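Local coordinates for albumin-1 (Psophocarpus tetragonolobus, PDB 1WBA), which serves as a 2S storage protein of the seed and belongs to the family of leguminous Kunitz-type protease inhibitors, at residues D2-Y6 against I72-M76; A28-V33 against S45-R51; A56-E62 against R77-A83; H87-S93 against L104-R109. One frame throughout, in Å; residues are numbered along the deposited sequence.

How the contacts relate
Contacts 2, 3 and 4 follow one another along the chain; contact 1, tying the N-terminus to the loop before strand 78-82, crosses contact 3 and encloses contact 2. Contacts 2 and 3 reach the same antiparallel sheet of the Kunitz-type beta-trefoil; contact 4 belongs to a three-stranded sheet that bonds to it through Ile46 with Leu104 and Ile80 with Trp92. The centres of contacts 3 and 4 lie about 11 Å apart, those of 2 and 4 about 13 Å. The Phe82 ring gives contacts 2 to 4 a shared apolar interior with Ile30, Val32, Ile46 and Trp92. Contact 1, its centre about 25 Å from that of contact 2, touches contact 3 through Ile72 and Leu78.

Contact 1 (D2-Y6 against I72-M76); sequences DDPVY and ILENM
Val5 and Ile72 mark the tight end of this contact, where the Val5 backbone N donates to Ile72 O at 3.0 Å and the two side chains meet through their CG2 methyls. The CG2 of Val5 is the branch that does the work: lying opposite the carbonyl carbon and beside its own N, it rests on the backbone of Leu73 and Glu74 and touches Glu74 CG at 3.9 Å. Ile120 of strand 116-122 touches both Val5 and Ile72, so this end is buried. One residue pair further on, Glu74 N donates to Asp3 O at 2.8 Å in a nearly linear bond (169°), the donor almost in line with the carbonyl. Between the two bonds Leu73 reaches over Pro4, its CD2 3.6 Å from Pro4 CA. Glu74, extended beyond CG, is a buried acid on this packed side, its OE2 satisfied by a salt bridge to Lys122 and by a water that also donates to Pro4 O.

These paired bonds make a single beta bridge, Pro4 with Leu73, between two loops of the Kunitz-type beta-trefoil: the N-terminal arm and the connection leading into strand 78-82, which turns back through a type II turn from Leu73 to Met76.

Toward solvent the contact becomes looser, and Asp2 and Asp3 form its open side. Asp3 OD2 stands 4.3 Å from Glu74 OE2, a pair of like charges probably relieved by Lys122, which forms salt bridges with both. At the outermost end Asp2 lays CB against Glu74 O at 3.4 Å; the Asp2 and Glu74 side chains cross at about a right angle, their carboxylate planes 33° apart.

Contact 2 (A28-V33 against S45-R51); sequences AGIDVV and SIVKSTR
Asp31 and Arg51 meet with carboxylate and guanidinium nearly coplanar, their planes 9° apart, although the two side chains run roughly perpendicular. The setting is the antiparallel hairpin of strands 30-33 and 45-48 in the Kunitz-type beta-trefoil, with Arg51, just beyond the second strand, reaching back along an extended side chain. Its grip is side-on: NE donates to Asp31 OD2 at 2.8 Å and NH2 to Asp31 OD1 at 2.9 Å, each using the syn lone pair of its oxygen. With CG anti to the backbone N (chi1 -163°), the carboxylate of Asp31 is carried to Arg51, and OD1 also accepts from Val32 N.

Ser49 approaches differently. Its OG donates to Asp31 OD2 at 2.9 Å from above the carboxylate plane, while accepting from Arg51 N in an ST turn; one hydroxyl thus positions both the acid and the residue that pairs with it. A water donating to OD2 adds a further bond, so the carboxylate is likely to be strongly stabilised as an anion. Over one face of the guanidinium lies Val33 CG1, about 4.0 Å from Arg51 NH2. The other methyl of Val33, CG2, meets Val47 CG2 at 3.8 Å, these two valines crossing at about a right angle.

On the reverse face of the hairpin the side chains of Ile30 and Ile46 cross obliquely and touch through their CG2 methyls, and both, with Val32, pack on Phe82 of strand 78-82. Backbone pairing is regular from Asp31 with Val47 to Val33 with Ser45, and past the strand ends Ser49 N donates to Gly29 O at 2.8 Å.

Contact 3 (A56-E62 against R77-A83); sequences ATSISSE and RLKINFA
With CG anti to the backbone N (chi1 166°) and the chain extended beyond it, Glu62 runs alongside Arg77, which bends at chi3 (77°) to turn its NE toward Glu62. This salt bridge closes one end of an antiparallel strand pair, 56-61 with 78-82, within the Kunitz-type beta-trefoil. Arg77 NE donates to Glu62 OE1 at 2.9 Å; the oxygen lies at the guanidinium edge, close to its plane, and is met on its syn side, but the carboxylate is turned 32° against the guanidinium. A water accepts from Arg77 NH2 and donates to Glu62 OE2, completing a ring of polar contacts, while NH2 also reaches Cys135 O. Replacing Arg77 with a methionine would probably leave Glu62 OE1 without its charged mate, the bridging water without a donor and Cys135 O without this bond.

Inside the pair the faces differ. Toward the interior Ile59 CG2 touches Leu78 CD1 at 3.9 Å, and Thr57 CB lies 3.8 Å from Ile80 CG2; Thr57 also sets CG2 against Phe82 CD1, obliquely to the ring. The other face carries Ser58, Ser60, Lys79 and Asn81, and here a water donates to Lys79 O and is hydrogen-bonded to Ser60 OG.

Six backbone bonds run along the pair, from Ala83 N to Ala56 O at one end to Glu62 N with Arg77 O at the other. Among them Ser58 N donates to Asn81 O at 2.8 Å, the donor nearly in line with the C=O although the N-H is bent, and the same oxygen receives a CA-H contact from Thr57 CA at 3.1 Å.

Contact 4 (H87-S93 against L104-R109); sequences HKGDVWS and LKLAGR
Ala107 N donates to Val91 O at 2.9 Å and Lys105 N to Ser93 O at 3.0 Å, an antiparallel ladder in which the return bond from Ser93 N to Lys105 O is weak. Ser93 adds its own hydroxyl: OG, lodged between the backbone N and the carbonyl carbon (chi1 75°), donates to Lys105 O at 2.9 Å from well above the carbonyl plane, so this one oxygen takes two bonds from the same residue. Its CB meets Ala107 CB at 3.6 Å.

The pairing belongs to the hairpin of strands 92-97 and 103-106, part of the three-stranded sheet in the beta-trefoil. On the face toward the interior Leu104 CD1 lies obliquely against the Trp92 ring, 3.7 Å from CE3, and Phe82 meets that indole from strand 78-82.

At the other end, Asp90 and Arg109 form a salt bridge. Arg109 NH1 reaches Asp90 OD1 at 3.2 Å; OD1 lies in the guanidinium plane, but NH1 meets it from 55° out of the carboxylate plane, and also donates to Ala107 O. Leu106 CB lies over one guanidinium face. A water donating to both Asp90 OD1 and Ala107 O accepts from Val91 N. An alanine at Asp90 is likely to leave Arg109 without its charged mate, its guanidinium held by Ala107 O and so less firmly fixed. Leu106 CD1 packs 3.8 Å from Asp90 OD2 and 3.9 Å from His87 ND1.

Contact 1 (D2-Y6 against I72-M76)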
loop_
_atom_site.group_PDB
_atom_site.type_symbol
_atom_site.label_atom_id
_atom_site.label_comp_id
_atom_site.label_asym_id
_atom_site.label_seq_id
_atom_site.Cartn_x
_atom_site.Cartn_y
_atom_site.Cartn_z
ATOM N N ASP A 2 8.024 7.423 -17.995
ATOM C CA ASP A 2 7.372 8.141 -16.867
ATOM C C ASP A 2 8.432 8.548 -15.850
ATOM O O ASP A 2 9.554 8.054 -15.895
ATOM C CB ASP A 2 6.316 7.253 -16.192
ATOM C CG ASP A 2 4.974 7.957 -16.042
ATOM O OD1 ASP A 2 4.922 9.053 -15.427
ATOM O OD2 ASP A 2 3.975 7.415 -16.551
ATOM N N ASP A 3 8.065 9.452 -14.949
ATOM C CA ASP A 3 8.972 9.944 -13.922
ATOM C C ASP A 3 9.292 8.907 -12.864
ATOM O O ASP A 3 8.447 8.090 -12.529
ATOM C CB ASP A 3 8.351 11.140 -13.202
ATOM C CG ASP A 3 8.224 12.356 -14.085
ATOM O OD1 ASP A 3 9.052 12.535 -15.005
ATOM O OD2 ASP A 3 7.287 13.143 -13.846
ATOM N N PRO A 4 10.543 8.895 -12.369
ATOM C CA PRO A 4 10.882 7.924 -11.333
ATOM C C PRO A 4 10.268 8.454 -10.030
ATOM O O PRO A 4 10.019 9.649 -9.907
ATOM C CB PRO A 4 12.421 7.966 -11.310
ATOM C CG PRO A 4 12.727 9.369 -11.698
ATOM C CD PRO A 4 11.737 9.655 -12.802
ATOM N N VAL A 5 9.924 7.554 -9.118
ATOM C CA VAL A 5 9.370 7.940 -7.830
ATOM C C VAL A 5 10.578 8.249 -6.935
ATOM O O VAL A 5 11.593 7.548 -7.005
ATOM C CB VAL A 5 8.563 6.781 -7.227
ATOM C CG1 VAL A 5 8.050 7.158 -5.837
ATOM C CG2 VAL A 5 7.414 6.404 -8.181
ATOM N N TYR A 6 10.491 9.303 -6.131
ATOM C CA TYR A 6 11.595 9.690 -5.254
ATOM C C TYR A 6 11.302 9.423 -3.796
ATOM O O TYR A 6 10.153 9.541 -3.376
ATOM C CB TYR A 6 11.893 11.190 -5.397
ATOM C CG TYR A 6 12.646 11.526 -6.652
ATOM C CD1 TYR A 6 14.038 11.442 -6.697
ATOM C CD2 TYR A 6 11.967 11.855 -7.819
ATOM C CE1 TYR A 6 14.735 11.668 -7.883
ATOM C CE2 TYR A 6 12.652 12.084 -9.003
ATOM C CZ TYR A 6 14.038 11.986 -9.025
ATOM O OH TYR A 6 14.699 12.215 -10.206
ATOM N N ILE A 72 11.947 2.457 -9.536
ATOM C CA ILE A 72 10.491 2.403 -9.560
ATOM C C ILE A 72 10.028 3.668 -10.242
ATOM O O ILE A 72 10.489 4.756 -9.900
ATOM C CB ILE A 72 9.883 2.345 -8.121
ATOM C CG1 ILE A 72 10.358 1.079 -7.380
ATOM C CG2 ILE A 72 8.344 2.414 -8.183
ATOM C CD1 ILE A 72 9.915 -0.229 -8.019
ATOM N N LEU A 73 9.152 3.521 -11.233
ATOM C CA LEU A 73 8.635 4.659 -11.969
ATOM C C LEU A 73 7.159 4.810 -11.670
ATOM O O LEU A 73 6.517 3.854 -11.243
ATOM C CB LEU A 73 8.814 4.458 -13.482
ATOM C CG LEU A 73 10.209 4.164 -14.047
ATOM C CD1 LEU A 73 10.099 4.078 -15.558
ATOM C CD2 LEU A 73 11.207 5.238 -13.640
ATOM N N GLU A 74 6.633 6.009 -11.906
ATOM C CA GLU A 74 5.223 6.270 -11.692
ATOM C C GLU A 74 4.455 5.479 -12.720
ATOM O O GLU A 74 4.933 5.263 -13.838
ATOM C CB GLU A 74 4.925 7.748 -11.835
ATOM C CG GLU A 74 5.480 8.580 -10.719
ATOM C CD GLU A 74 5.142 10.054 -10.882
ATOM O OE1 GLU A 74 4.055 10.364 -11.416
ATOM O OE2 GLU A 74 5.968 10.895 -10.477
ATOM N N ASN A 75 3.299 4.976 -12.306
ATOM C CA ASN A 75 2.411 4.175 -13.150
ATOM C C ASN A 75 2.903 2.783 -13.538
ATOM O O ASN A 75 2.283 2.115 -14.363
ATOM C CB ASN A 75 1.999 4.958 -14.395
ATOM C CG ASN A 75 1.379 6.275 -14.047
ATOM O OD1 ASN A 75 1.927 7.336 -14.333
ATOM N ND2 ASN A 75 0.273 6.224 -13.353
ATOM N N MET A 76 4.009 2.354 -12.942
ATOM C CA MET A 76 4.595 1.039 -13.177
ATOM C C MET A 76 3.897 0.059 -12.232
ATOM O O MET A 76 3.671 0.407 -11.069
ATOM C CB MET A 76 6.085 1.112 -12.841
ATOM C CG MET A 76 6.818 -0.248 -12.692
ATOM S SD MET A 76 8.544 -0.069 -12.315
ATOM C CE MET A 76 9.180 0.450 -13.830
HETATM O O HOH W 1 8.121 11.514 -9.257
#

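Contact 2 (A28-V33 against S45-R51)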
loop_
_atom_site.group_PDB
_atom_site.type_symbol
_atom_site.label_atom_id
_atom_site.label_comp_id
_atom_site.label_asym_id
_atom_site.label_seq_id
_atom_site.Cartn_x
_atom_site.Cartn_y
_atom_site.Cartn_z
ATOM N N ALA A 28 1.830 9.168 10.202
ATOM C CA ALA A 28 1.487 7.799 10.580
ATOM C C ALA A 28 1.933 6.799 9.513
ATOM O O ALA A 28 1.866 7.080 8.317
ATOM C CB ALA A 28 -0.011 7.666 10.830
ATOM N N GLY A 29 2.347 5.621 9.968
ATOM C CA GLY A 29 2.777 4.578 9.066
ATOM C C GLY A 29 1.737 3.483 8.858
ATOM O O GLY A 29 0.580 3.580 9.301
ATOM N N ILE A 30 2.174 2.427 8.182
ATOM C CA ILE A 30 1.347 1.265 7.859
ATOM C C ILE A 30 1.422 0.247 9.002
ATOM O O ILE A 30 2.509 -0.073 9.493
ATOM C CB ILE A 30 1.832 0.581 6.541
ATOM C CG1 ILE A 30 1.942 1.609 5.408
ATOM C CG2 ILE A 30 0.897 -0.585 6.166
ATOM C CD1 ILE A 30 0.665 2.385 5.152
ATOM N N ASP A 31 0.273 -0.330 9.341
ATOM C CA ASP A 31 0.156 -1.284 10.443
ATOM C C ASP A 31 -0.749 -2.442 9.992
ATOM O O ASP A 31 -1.392 -2.365 8.934
ATOM C CB ASP A 31 -0.485 -0.525 11.609
ATOM C CG ASP A 31 -0.324 -1.198 12.951
ATOM O OD1 ASP A 31 0.157 -2.344 13.077
ATOM O OD2 ASP A 31 -0.698 -0.519 13.917
ATOM N N VAL A 32 -0.739 -3.535 10.753
ATOM C CA VAL A 32 -1.574 -4.688 10.455
ATOM C C VAL A 32 -2.261 -5.025 11.782
ATOM O O VAL A 32 -1.598 -5.271 12.789
ATOM C CB VAL A 32 -0.754 -5.898 9.947
ATOM C CG1 VAL A 32 -1.689 -7.024 9.577
ATOM C CG2 VAL A 32 0.060 -5.521 8.723
ATOM N N VAL A 33 -3.588 -4.954 11.786
ATOM C CA VAL A 33 -4.398 -5.217 12.979
ATOM C C VAL A 33 -5.639 -6.004 12.580
ATOM O O VAL A 33 -5.913 -6.207 11.401
ATOM C CB VAL A 33 -4.891 -3.896 13.676
ATOM C CG1 VAL A 33 -3.723 -3.047 14.128
ATOM C CG2 VAL A 33 -5.792 -3.074 12.749
ATOM N N SER A 45 -5.846 -7.124 8.536
ATOM C CA SER A 45 -6.154 -5.833 7.929
ATOM C C SER A 45 -4.983 -4.847 7.855
ATOM O O SER A 45 -4.330 -4.573 8.863
ATOM C CB SER A 45 -7.319 -5.189 8.684
ATOM O OG SER A 45 -8.419 -6.066 8.677
ATOM N N ILE A 46 -4.731 -4.316 6.660
ATOM C CA ILE A 46 -3.674 -3.329 6.471
ATOM C C ILE A 46 -4.328 -1.973 6.709
ATOM O O ILE A 46 -5.293 -1.609 6.026
ATOM C CB ILE A 46 -3.066 -3.413 5.052
ATOM C CG1 ILE A 46 -2.467 -4.808 4.844
ATOM C CG2 ILE A 46 -1.992 -2.343 4.878
ATOM C CD1 ILE A 46 -1.948 -5.080 3.452
ATOM N N VAL A 47 -3.807 -1.222 7.677
ATOM C CA VAL A 47 -4.384 0.062 8.043
ATOM C C VAL A 47 -3.326 1.131 8.257
ATOM O O VAL A 47 -2.128 0.841 8.267
ATOM C CB VAL A 47 -5.162 -0.065 9.403
ATOM C CG1 VAL A 47 -6.181 -1.179 9.337
ATOM C CG2 VAL A 47 -4.194 -0.334 10.574
ATOM N N LYS A 48 -3.781 2.376 8.387
ATOM C CA LYS A 48 -2.893 3.494 8.707
ATOM C C LYS A 48 -2.884 3.383 10.231
ATOM O O LYS A 48 -3.943 3.390 10.861
ATOM C CB LYS A 48 -3.530 4.809 8.281
ATOM C CG LYS A 48 -2.778 6.049 8.703
ATOM C CD LYS A 48 -3.264 7.212 7.841
ATOM C CE LYS A 48 -2.739 8.535 8.320
ATOM N NZ LYS A 48 -3.368 8.828 9.609
ATOM N N SER A 49 -1.703 3.257 10.816
ATOM C CA SER A 49 -1.588 3.068 12.253
ATOM C C SER A 49 -2.128 4.154 13.159
ATOM O O SER A 49 -1.920 5.351 12.937
ATOM C CB SER A 49 -0.140 2.791 12.647
ATOM O OG SER A 49 -0.061 2.270 13.974
ATOM N N THR A 50 -2.795 3.692 14.213
ATOM C CA THR A 50 -3.314 4.571 15.242
ATOM C C THR A 50 -2.538 4.242 16.522
ATOM O O THR A 50 -2.909 4.675 17.606
ATOM C CB THR A 50 -4.849 4.375 15.452
ATOM O OG1 THR A 50 -5.138 2.992 15.659
ATOM C CG2 THR A 50 -5.617 4.855 14.232
ATOM N N ARG A 51 -1.441 3.496 16.406
ATOM C CA ARG A 51 -0.659 3.141 17.594
ATOM C C ARG A 51 0.847 3.294 17.411
ATOM O O ARG A 51 1.639 2.595 18.041
ATOM C CB ARG A 51 -0.978 1.713 18.033
ATOM C CG ARG A 51 -0.629 0.658 17.001
ATOM C CD ARG A 51 -1.048 -0.743 17.447
ATOM N NE ARG A 51 -0.723 -1.729 16.424
ATOM C CZ ARG A 51 -0.434 -3.005 16.643
ATOM N NH1 ARG A 51 -0.430 -3.502 17.882
ATOM N NH2 ARG A 51 -0.106 -3.773 15.611
HETATM O O HOH W 2 -3.214 0.711 14.156
#

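Contact 3 (A56-E62 against R77-A83)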
loop_
_atom_site.group_PDB
_atom_site.type_symbol
_atom_site.label_atom_id
_atom_site.label_comp_id
_atom_site.label_asym_id
_atom_site.label_seq_id
_atom_site.Cartn_x
_atom_site.Cartn_y
_atom_site.Cartn_z
ATOM N N ALA A 56 7.927 -1.565 7.489
ATOM C CA ALA A 56 8.657 -1.337 6.249
ATOM C C ALA A 56 8.128 -2.323 5.218
ATOM O O ALA A 56 7.706 -3.430 5.564
ATOM C CB ALA A 56 10.139 -1.563 6.464
ATOM N N THR A 57 8.173 -1.925 3.952
ATOM C CA THR A 57 7.710 -2.750 2.852
ATOM C C THR A 57 8.715 -2.763 1.694
ATOM O O THR A 57 9.434 -1.780 1.468
ATOM C CB THR A 57 6.388 -2.187 2.251
ATOM O OG1 THR A 57 6.521 -0.773 2.053
ATOM C CG2 THR A 57 5.205 -2.437 3.169
ATOM N N SER A 58 8.812 -3.894 1.005
ATOM C CA SER A 58 9.646 -3.966 -0.197
ATOM C C SER A 58 8.687 -3.575 -1.313
ATOM O O SER A 58 7.495 -3.957 -1.287
ATOM C CB SER A 58 10.133 -5.384 -0.461
ATOM O OG SER A 58 10.870 -5.841 0.647
ATOM N N ILE A 59 9.189 -2.800 -2.267
ATOM C CA ILE A 59 8.393 -2.349 -3.399
ATOM C C ILE A 59 9.121 -2.877 -4.639
ATOM O O ILE A 59 10.285 -2.534 -4.882
ATOM C CB ILE A 59 8.275 -0.805 -3.401
ATOM C CG1 ILE A 59 7.654 -0.346 -2.075
ATOM C CG2 ILE A 59 7.439 -0.343 -4.587
ATOM C CD1 ILE A 59 7.571 1.123 -1.896
ATOM N N SER A 60 8.456 -3.768 -5.371
ATOM C CA SER A 60 9.047 -4.422 -6.543
ATOM C C SER A 60 8.195 -4.351 -7.791
ATOM O O SER A 60 6.969 -4.313 -7.714
ATOM C CB SER A 60 9.263 -5.911 -6.229
ATOM O OG SER A 60 9.948 -6.074 -4.999
ATOM N N SER A 61 8.842 -4.376 -8.951
ATOM C CA SER A 61 8.093 -4.380 -10.184
ATOM C C SER A 61 7.368 -5.735 -10.237
ATOM O O SER A 61 7.896 -6.772 -9.809
ATOM C CB SER A 61 9.019 -4.218 -11.399
ATOM O OG SER A 61 10.052 -5.178 -11.390
ATOM N N GLU A 62 6.123 -5.700 -10.683
ATOM C CA GLU A 62 5.327 -6.903 -10.806
ATOM C C GLU A 62 5.969 -7.813 -11.861
ATOM O O GLU A 62 6.044 -9.019 -11.684
ATOM C CB GLU A 62 3.894 -6.515 -11.193
ATOM C CG GLU A 62 3.063 -7.666 -11.679
ATOM C CD GLU A 62 1.653 -7.277 -11.992
ATOM O OE1 GLU A 62 1.415 -6.573 -12.984
ATOM O OE2 GLU A 62 0.772 -7.691 -11.231
ATOM N N ARG A 77 3.481 -1.102 -12.741
ATOM C CA ARG A 77 2.807 -2.098 -11.910
ATOM C C ARG A 77 3.746 -2.697 -10.879
ATOM O O ARG A 77 4.834 -3.179 -11.227
ATOM C CB ARG A 77 2.155 -3.182 -12.772
ATOM C CG ARG A 77 1.110 -2.612 -13.727
ATOM C CD ARG A 77 0.495 -3.703 -14.591
ATOM N NE ARG A 77 -0.488 -4.523 -13.880
ATOM C CZ ARG A 77 -1.746 -4.149 -13.690
ATOM N NH1 ARG A 77 -2.151 -2.977 -14.143
ATOM N NH2 ARG A 77 -2.619 -4.972 -13.132
ATOM N N LEU A 78 3.290 -2.713 -9.621
ATOM C CA LEU A 78 4.086 -3.176 -8.492
ATOM C C LEU A 78 3.450 -4.219 -7.620
ATOM O O LEU A 78 2.224 -4.337 -7.548
ATOM C CB LEU A 78 4.368 -1.999 -7.555
ATOM C CG LEU A 78 4.788 -0.686 -8.199
ATOM C CD1 LEU A 78 4.670 0.403 -7.159
ATOM C CD2 LEU A 78 6.209 -0.803 -8.765
ATOM N N LYS A 79 4.317 -4.893 -6.879
ATOM C CA LYS A 79 3.943 -5.877 -5.886
ATOM C C LYS A 79 4.540 -5.266 -4.616
ATOM O O LYS A 79 5.677 -4.772 -4.636
ATOM C CB LYS A 79 4.581 -7.232 -6.190
ATOM C CG LYS A 79 4.346 -8.274 -5.102
ATOM C CD LYS A 79 4.573 -9.698 -5.615
ATOM C CE LYS A 79 3.346 -10.232 -6.386
ATOM N NZ LYS A 79 2.993 -9.483 -7.647
ATOM N N ILE A 80 3.758 -5.225 -3.537
ATOM C CA ILE A 80 4.222 -4.653 -2.277
ATOM C C ILE A 80 4.113 -5.708 -1.202
ATOM O O ILE A 80 3.107 -6.395 -1.117
ATOM C CB ILE A 80 3.388 -3.401 -1.887
ATOM C CG1 ILE A 80 3.554 -2.312 -2.959
ATOM C CG2 ILE A 80 3.841 -2.853 -0.540
ATOM C CD1 ILE A 80 2.735 -1.054 -2.738
ATOM N N ASN A 81 5.162 -5.880 -0.415
ATOM C CA ASN A 81 5.115 -6.865 0.655
ATOM C C ASN A 81 5.822 -6.371 1.905
ATOM O O ASN A 81 6.733 -5.548 1.822
ATOM C CB ASN A 81 5.686 -8.211 0.191
ATOM C CG ASN A 81 7.204 -8.190 -0.002
ATOM O OD1 ASN A 81 7.960 -8.325 0.957
ATOM N ND2 ASN A 81 7.651 -8.059 -1.244
ATOM N N PHE A 82 5.371 -6.816 3.077
ATOM C CA PHE A 82 6.019 -6.399 4.321
ATOM C C PHE A 82 7.426 -6.996 4.378
ATOM O O PHE A 82 7.634 -8.160 4.052
ATOM C CB PHE A 82 5.171 -6.785 5.531
ATOM C CG PHE A 82 3.935 -5.958 5.667
ATOM C CD1 PHE A 82 4.020 -4.646 6.100
ATOM C CD2 PHE A 82 2.687 -6.478 5.315
ATOM C CE1 PHE A 82 2.882 -3.837 6.183
ATOM C CE2 PHE A 82 1.539 -5.682 5.390
ATOM C CZ PHE A 82 1.635 -4.358 5.824
ATOM N N ALA A 83 8.380 -6.188 4.803
ATOM C CA ALA A 83 9.770 -6.603 4.816
ATOM C C ALA A 83 10.286 -7.106 6.136
ATOM O O ALA A 83 11.306 -7.784 6.193
ATOM C CB ALA A 83 10.638 -5.449 4.323
HETATM O O HOH W 3 7.630 -6.598 -3.245
HETATM O O HOH W 4 -1.726 -7.530 -12.373
#

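Contact 4 (H87-S93 against L104-R109)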
loop_
_atom_site.group_PDB
_atom_site.type_symbol
_atom_site.label_atom_id
_atom_site.label_comp_id
_atom_site.label_asym_id
_atom_site.label_seq_id
_atom_site.Cartn_x
_atom_site.Cartn_y
_atom_site.Cartn_z
ATOM N N HIS A 87 5.358 -9.715 10.015
ATOM C CA HIS A 87 4.720 -10.127 8.771
ATOM C C HIS A 87 5.687 -10.166 7.612
ATOM O O HIS A 87 5.329 -9.835 6.486
ATOM C CB HIS A 87 3.571 -9.175 8.440
ATOM C CG HIS A 87 2.639 -8.943 9.584
ATOM N ND1 HIS A 87 1.765 -9.907 10.041
ATOM C CD2 HIS A 87 2.489 -7.883 10.411
ATOM C CE1 HIS A 87 1.121 -9.455 11.102
ATOM N NE2 HIS A 87 1.545 -8.223 11.346
ATOM N N LYS A 88 6.894 -10.642 7.877
ATOM C CA LYS A 88 7.914 -10.715 6.861
ATOM C C LYS A 88 7.454 -11.536 5.675
ATOM O O LYS A 88 7.095 -12.702 5.800
ATOM C CB LYS A 88 9.196 -11.298 7.453
ATOM C CG LYS A 88 10.458 -10.968 6.669
ATOM C CD LYS A 88 11.707 -11.237 7.514
ATOM C CE LYS A 88 11.831 -12.724 7.864
ATOM N NZ LYS A 88 12.931 -13.051 8.845
ATOM N N GLY A 89 7.427 -10.898 4.520
ATOM C CA GLY A 89 7.023 -11.591 3.323
ATOM C C GLY A 89 5.545 -11.543 3.006
ATOM O O GLY A 89 5.181 -11.897 1.897
ATOM N N ASP A 90 4.690 -11.118 3.937
ATOM C CA ASP A 90 3.255 -11.050 3.646
ATOM C C ASP A 90 3.019 -10.010 2.558
ATOM O O ASP A 90 3.505 -8.889 2.641
ATOM C CB ASP A 90 2.435 -10.722 4.899
ATOM C CG ASP A 90 2.221 -11.934 5.779
ATOM O OD1 ASP A 90 1.871 -13.010 5.247
ATOM O OD2 ASP A 90 2.406 -11.821 7.003
ATOM N N VAL A 91 2.238 -10.390 1.561
ATOM C CA VAL A 91 1.965 -9.539 0.420
ATOM C C VAL A 91 0.667 -8.761 0.562
ATOM O O VAL A 91 -0.319 -9.278 1.087
ATOM C CB VAL A 91 1.929 -10.421 -0.862
ATOM C CG1 VAL A 91 1.558 -9.605 -2.094
ATOM C CG2 VAL A 91 3.287 -11.095 -1.055
ATOM N N TRP A 92 0.657 -7.524 0.086
ATOM C CA TRP A 92 -0.556 -6.707 0.142
ATOM C C TRP A 92 -1.525 -7.222 -0.917
ATOM O O TRP A 92 -1.117 -7.543 -2.042
ATOM C CB TRP A 92 -0.233 -5.259 -0.213
ATOM C CG TRP A 92 0.529 -4.474 0.816
ATOM C CD1 TRP A 92 1.294 -4.952 1.859
ATOM C CD2 TRP A 92 0.544 -3.050 0.922
ATOM N NE1 TRP A 92 1.769 -3.895 2.611
ATOM C CE2 TRP A 92 1.326 -2.722 2.062
ATOM C CE3 TRP A 92 -0.029 -2.015 0.171
ATOM C CZ2 TRP A 92 1.548 -1.393 2.455
ATOM C CZ3 TRP A 92 0.186 -0.698 0.566
ATOM C CH2 TRP A 92 0.968 -0.400 1.703
ATOM N N SER A 93 -2.809 -7.254 -0.596
ATOM C CA SER A 93 -3.791 -7.706 -1.567
ATOM C C SER A 93 -5.062 -6.910 -1.374
ATOM O O SER A 93 -5.237 -6.263 -0.352
ATOM C CB SER A 93 -4.087 -9.208 -1.398
ATOM O OG SER A 93 -4.899 -9.483 -0.263
ATOM N N LEU A 104 -7.665 -3.331 1.746
ATOM C CA LEU A 104 -6.390 -4.043 1.788
ATOM C C LEU A 104 -6.307 -5.068 2.918
ATOM O O LEU A 104 -6.573 -4.762 4.080
ATOM C CB LEU A 104 -5.202 -3.077 1.881
ATOM C CG LEU A 104 -5.045 -2.002 0.804
ATOM C CD1 LEU A 104 -3.631 -1.464 0.854
ATOM C CD2 LEU A 104 -5.319 -2.567 -0.550
ATOM N N LYS A 105 -5.924 -6.286 2.559
ATOM C CA LYS A 105 -5.790 -7.372 3.513
ATOM C C LYS A 105 -4.504 -8.120 3.201
ATOM O O LYS A 105 -3.961 -8.017 2.089
ATOM C CB LYS A 105 -6.949 -8.368 3.355
ATOM C CG LYS A 105 -8.361 -7.809 3.563
ATOM C CD LYS A 105 -8.635 -7.546 5.037
ATOM C CE LYS A 105 -10.145 -7.461 5.307
ATOM N NZ LYS A 105 -10.389 -7.056 6.723
ATOM N N LEU A 106 -4.011 -8.874 4.175
ATOM C CA LEU A 106 -2.831 -9.696 3.939
ATOM C C LEU A 106 -3.309 -10.753 2.930
ATOM O O LEU A 106 -4.429 -11.265 3.040
ATOM C CB LEU A 106 -2.363 -10.372 5.229
ATOM C CG LEU A 106 -1.754 -9.453 6.293
ATOM C CD1 LEU A 106 -1.097 -10.312 7.353
ATOM C CD2 LEU A 106 -0.736 -8.506 5.678
ATOM N N ALA A 107 -2.487 -11.025 1.925
ATOM C CA ALA A 107 -2.831 -11.982 0.881
ATOM C C ALA A 107 -2.833 -13.425 1.352
ATOM O O ALA A 107 -2.119 -13.776 2.294
ATOM C CB ALA A 107 -1.863 -11.842 -0.282
ATOM N N GLY A 108 -3.638 -14.241 0.676
ATOM C CA GLY A 108 -3.711 -15.664 0.950
ATOM C C GLY A 108 -4.567 -16.119 2.095
ATOM O O GLY A 108 -4.487 -17.275 2.483
ATOM N N ARG A 109 -5.391 -15.228 2.623
ATOM C CA ARG A 109 -6.252 -15.563 3.752
ATOM C C ARG A 109 -7.721 -15.552 3.326
ATOM O O ARG A 109 -8.461 -16.478 3.633
ATOM C CB ARG A 109 -6.025 -14.586 4.912
ATOM C CG ARG A 109 -4.568 -14.191 5.151
ATOM C CD ARG A 109 -3.711 -15.362 5.597
ATOM N NE ARG A 109 -2.733 -14.962 6.612
ATOM C CZ ARG A 109 -1.561 -14.370 6.371
ATOM N NH1 ARG A 109 -1.175 -14.088 5.128
ATOM N NH2 ARG A 109 -0.767 -14.054 7.391
HETATM O O HOH W 5 0.591 -12.914 2.313
#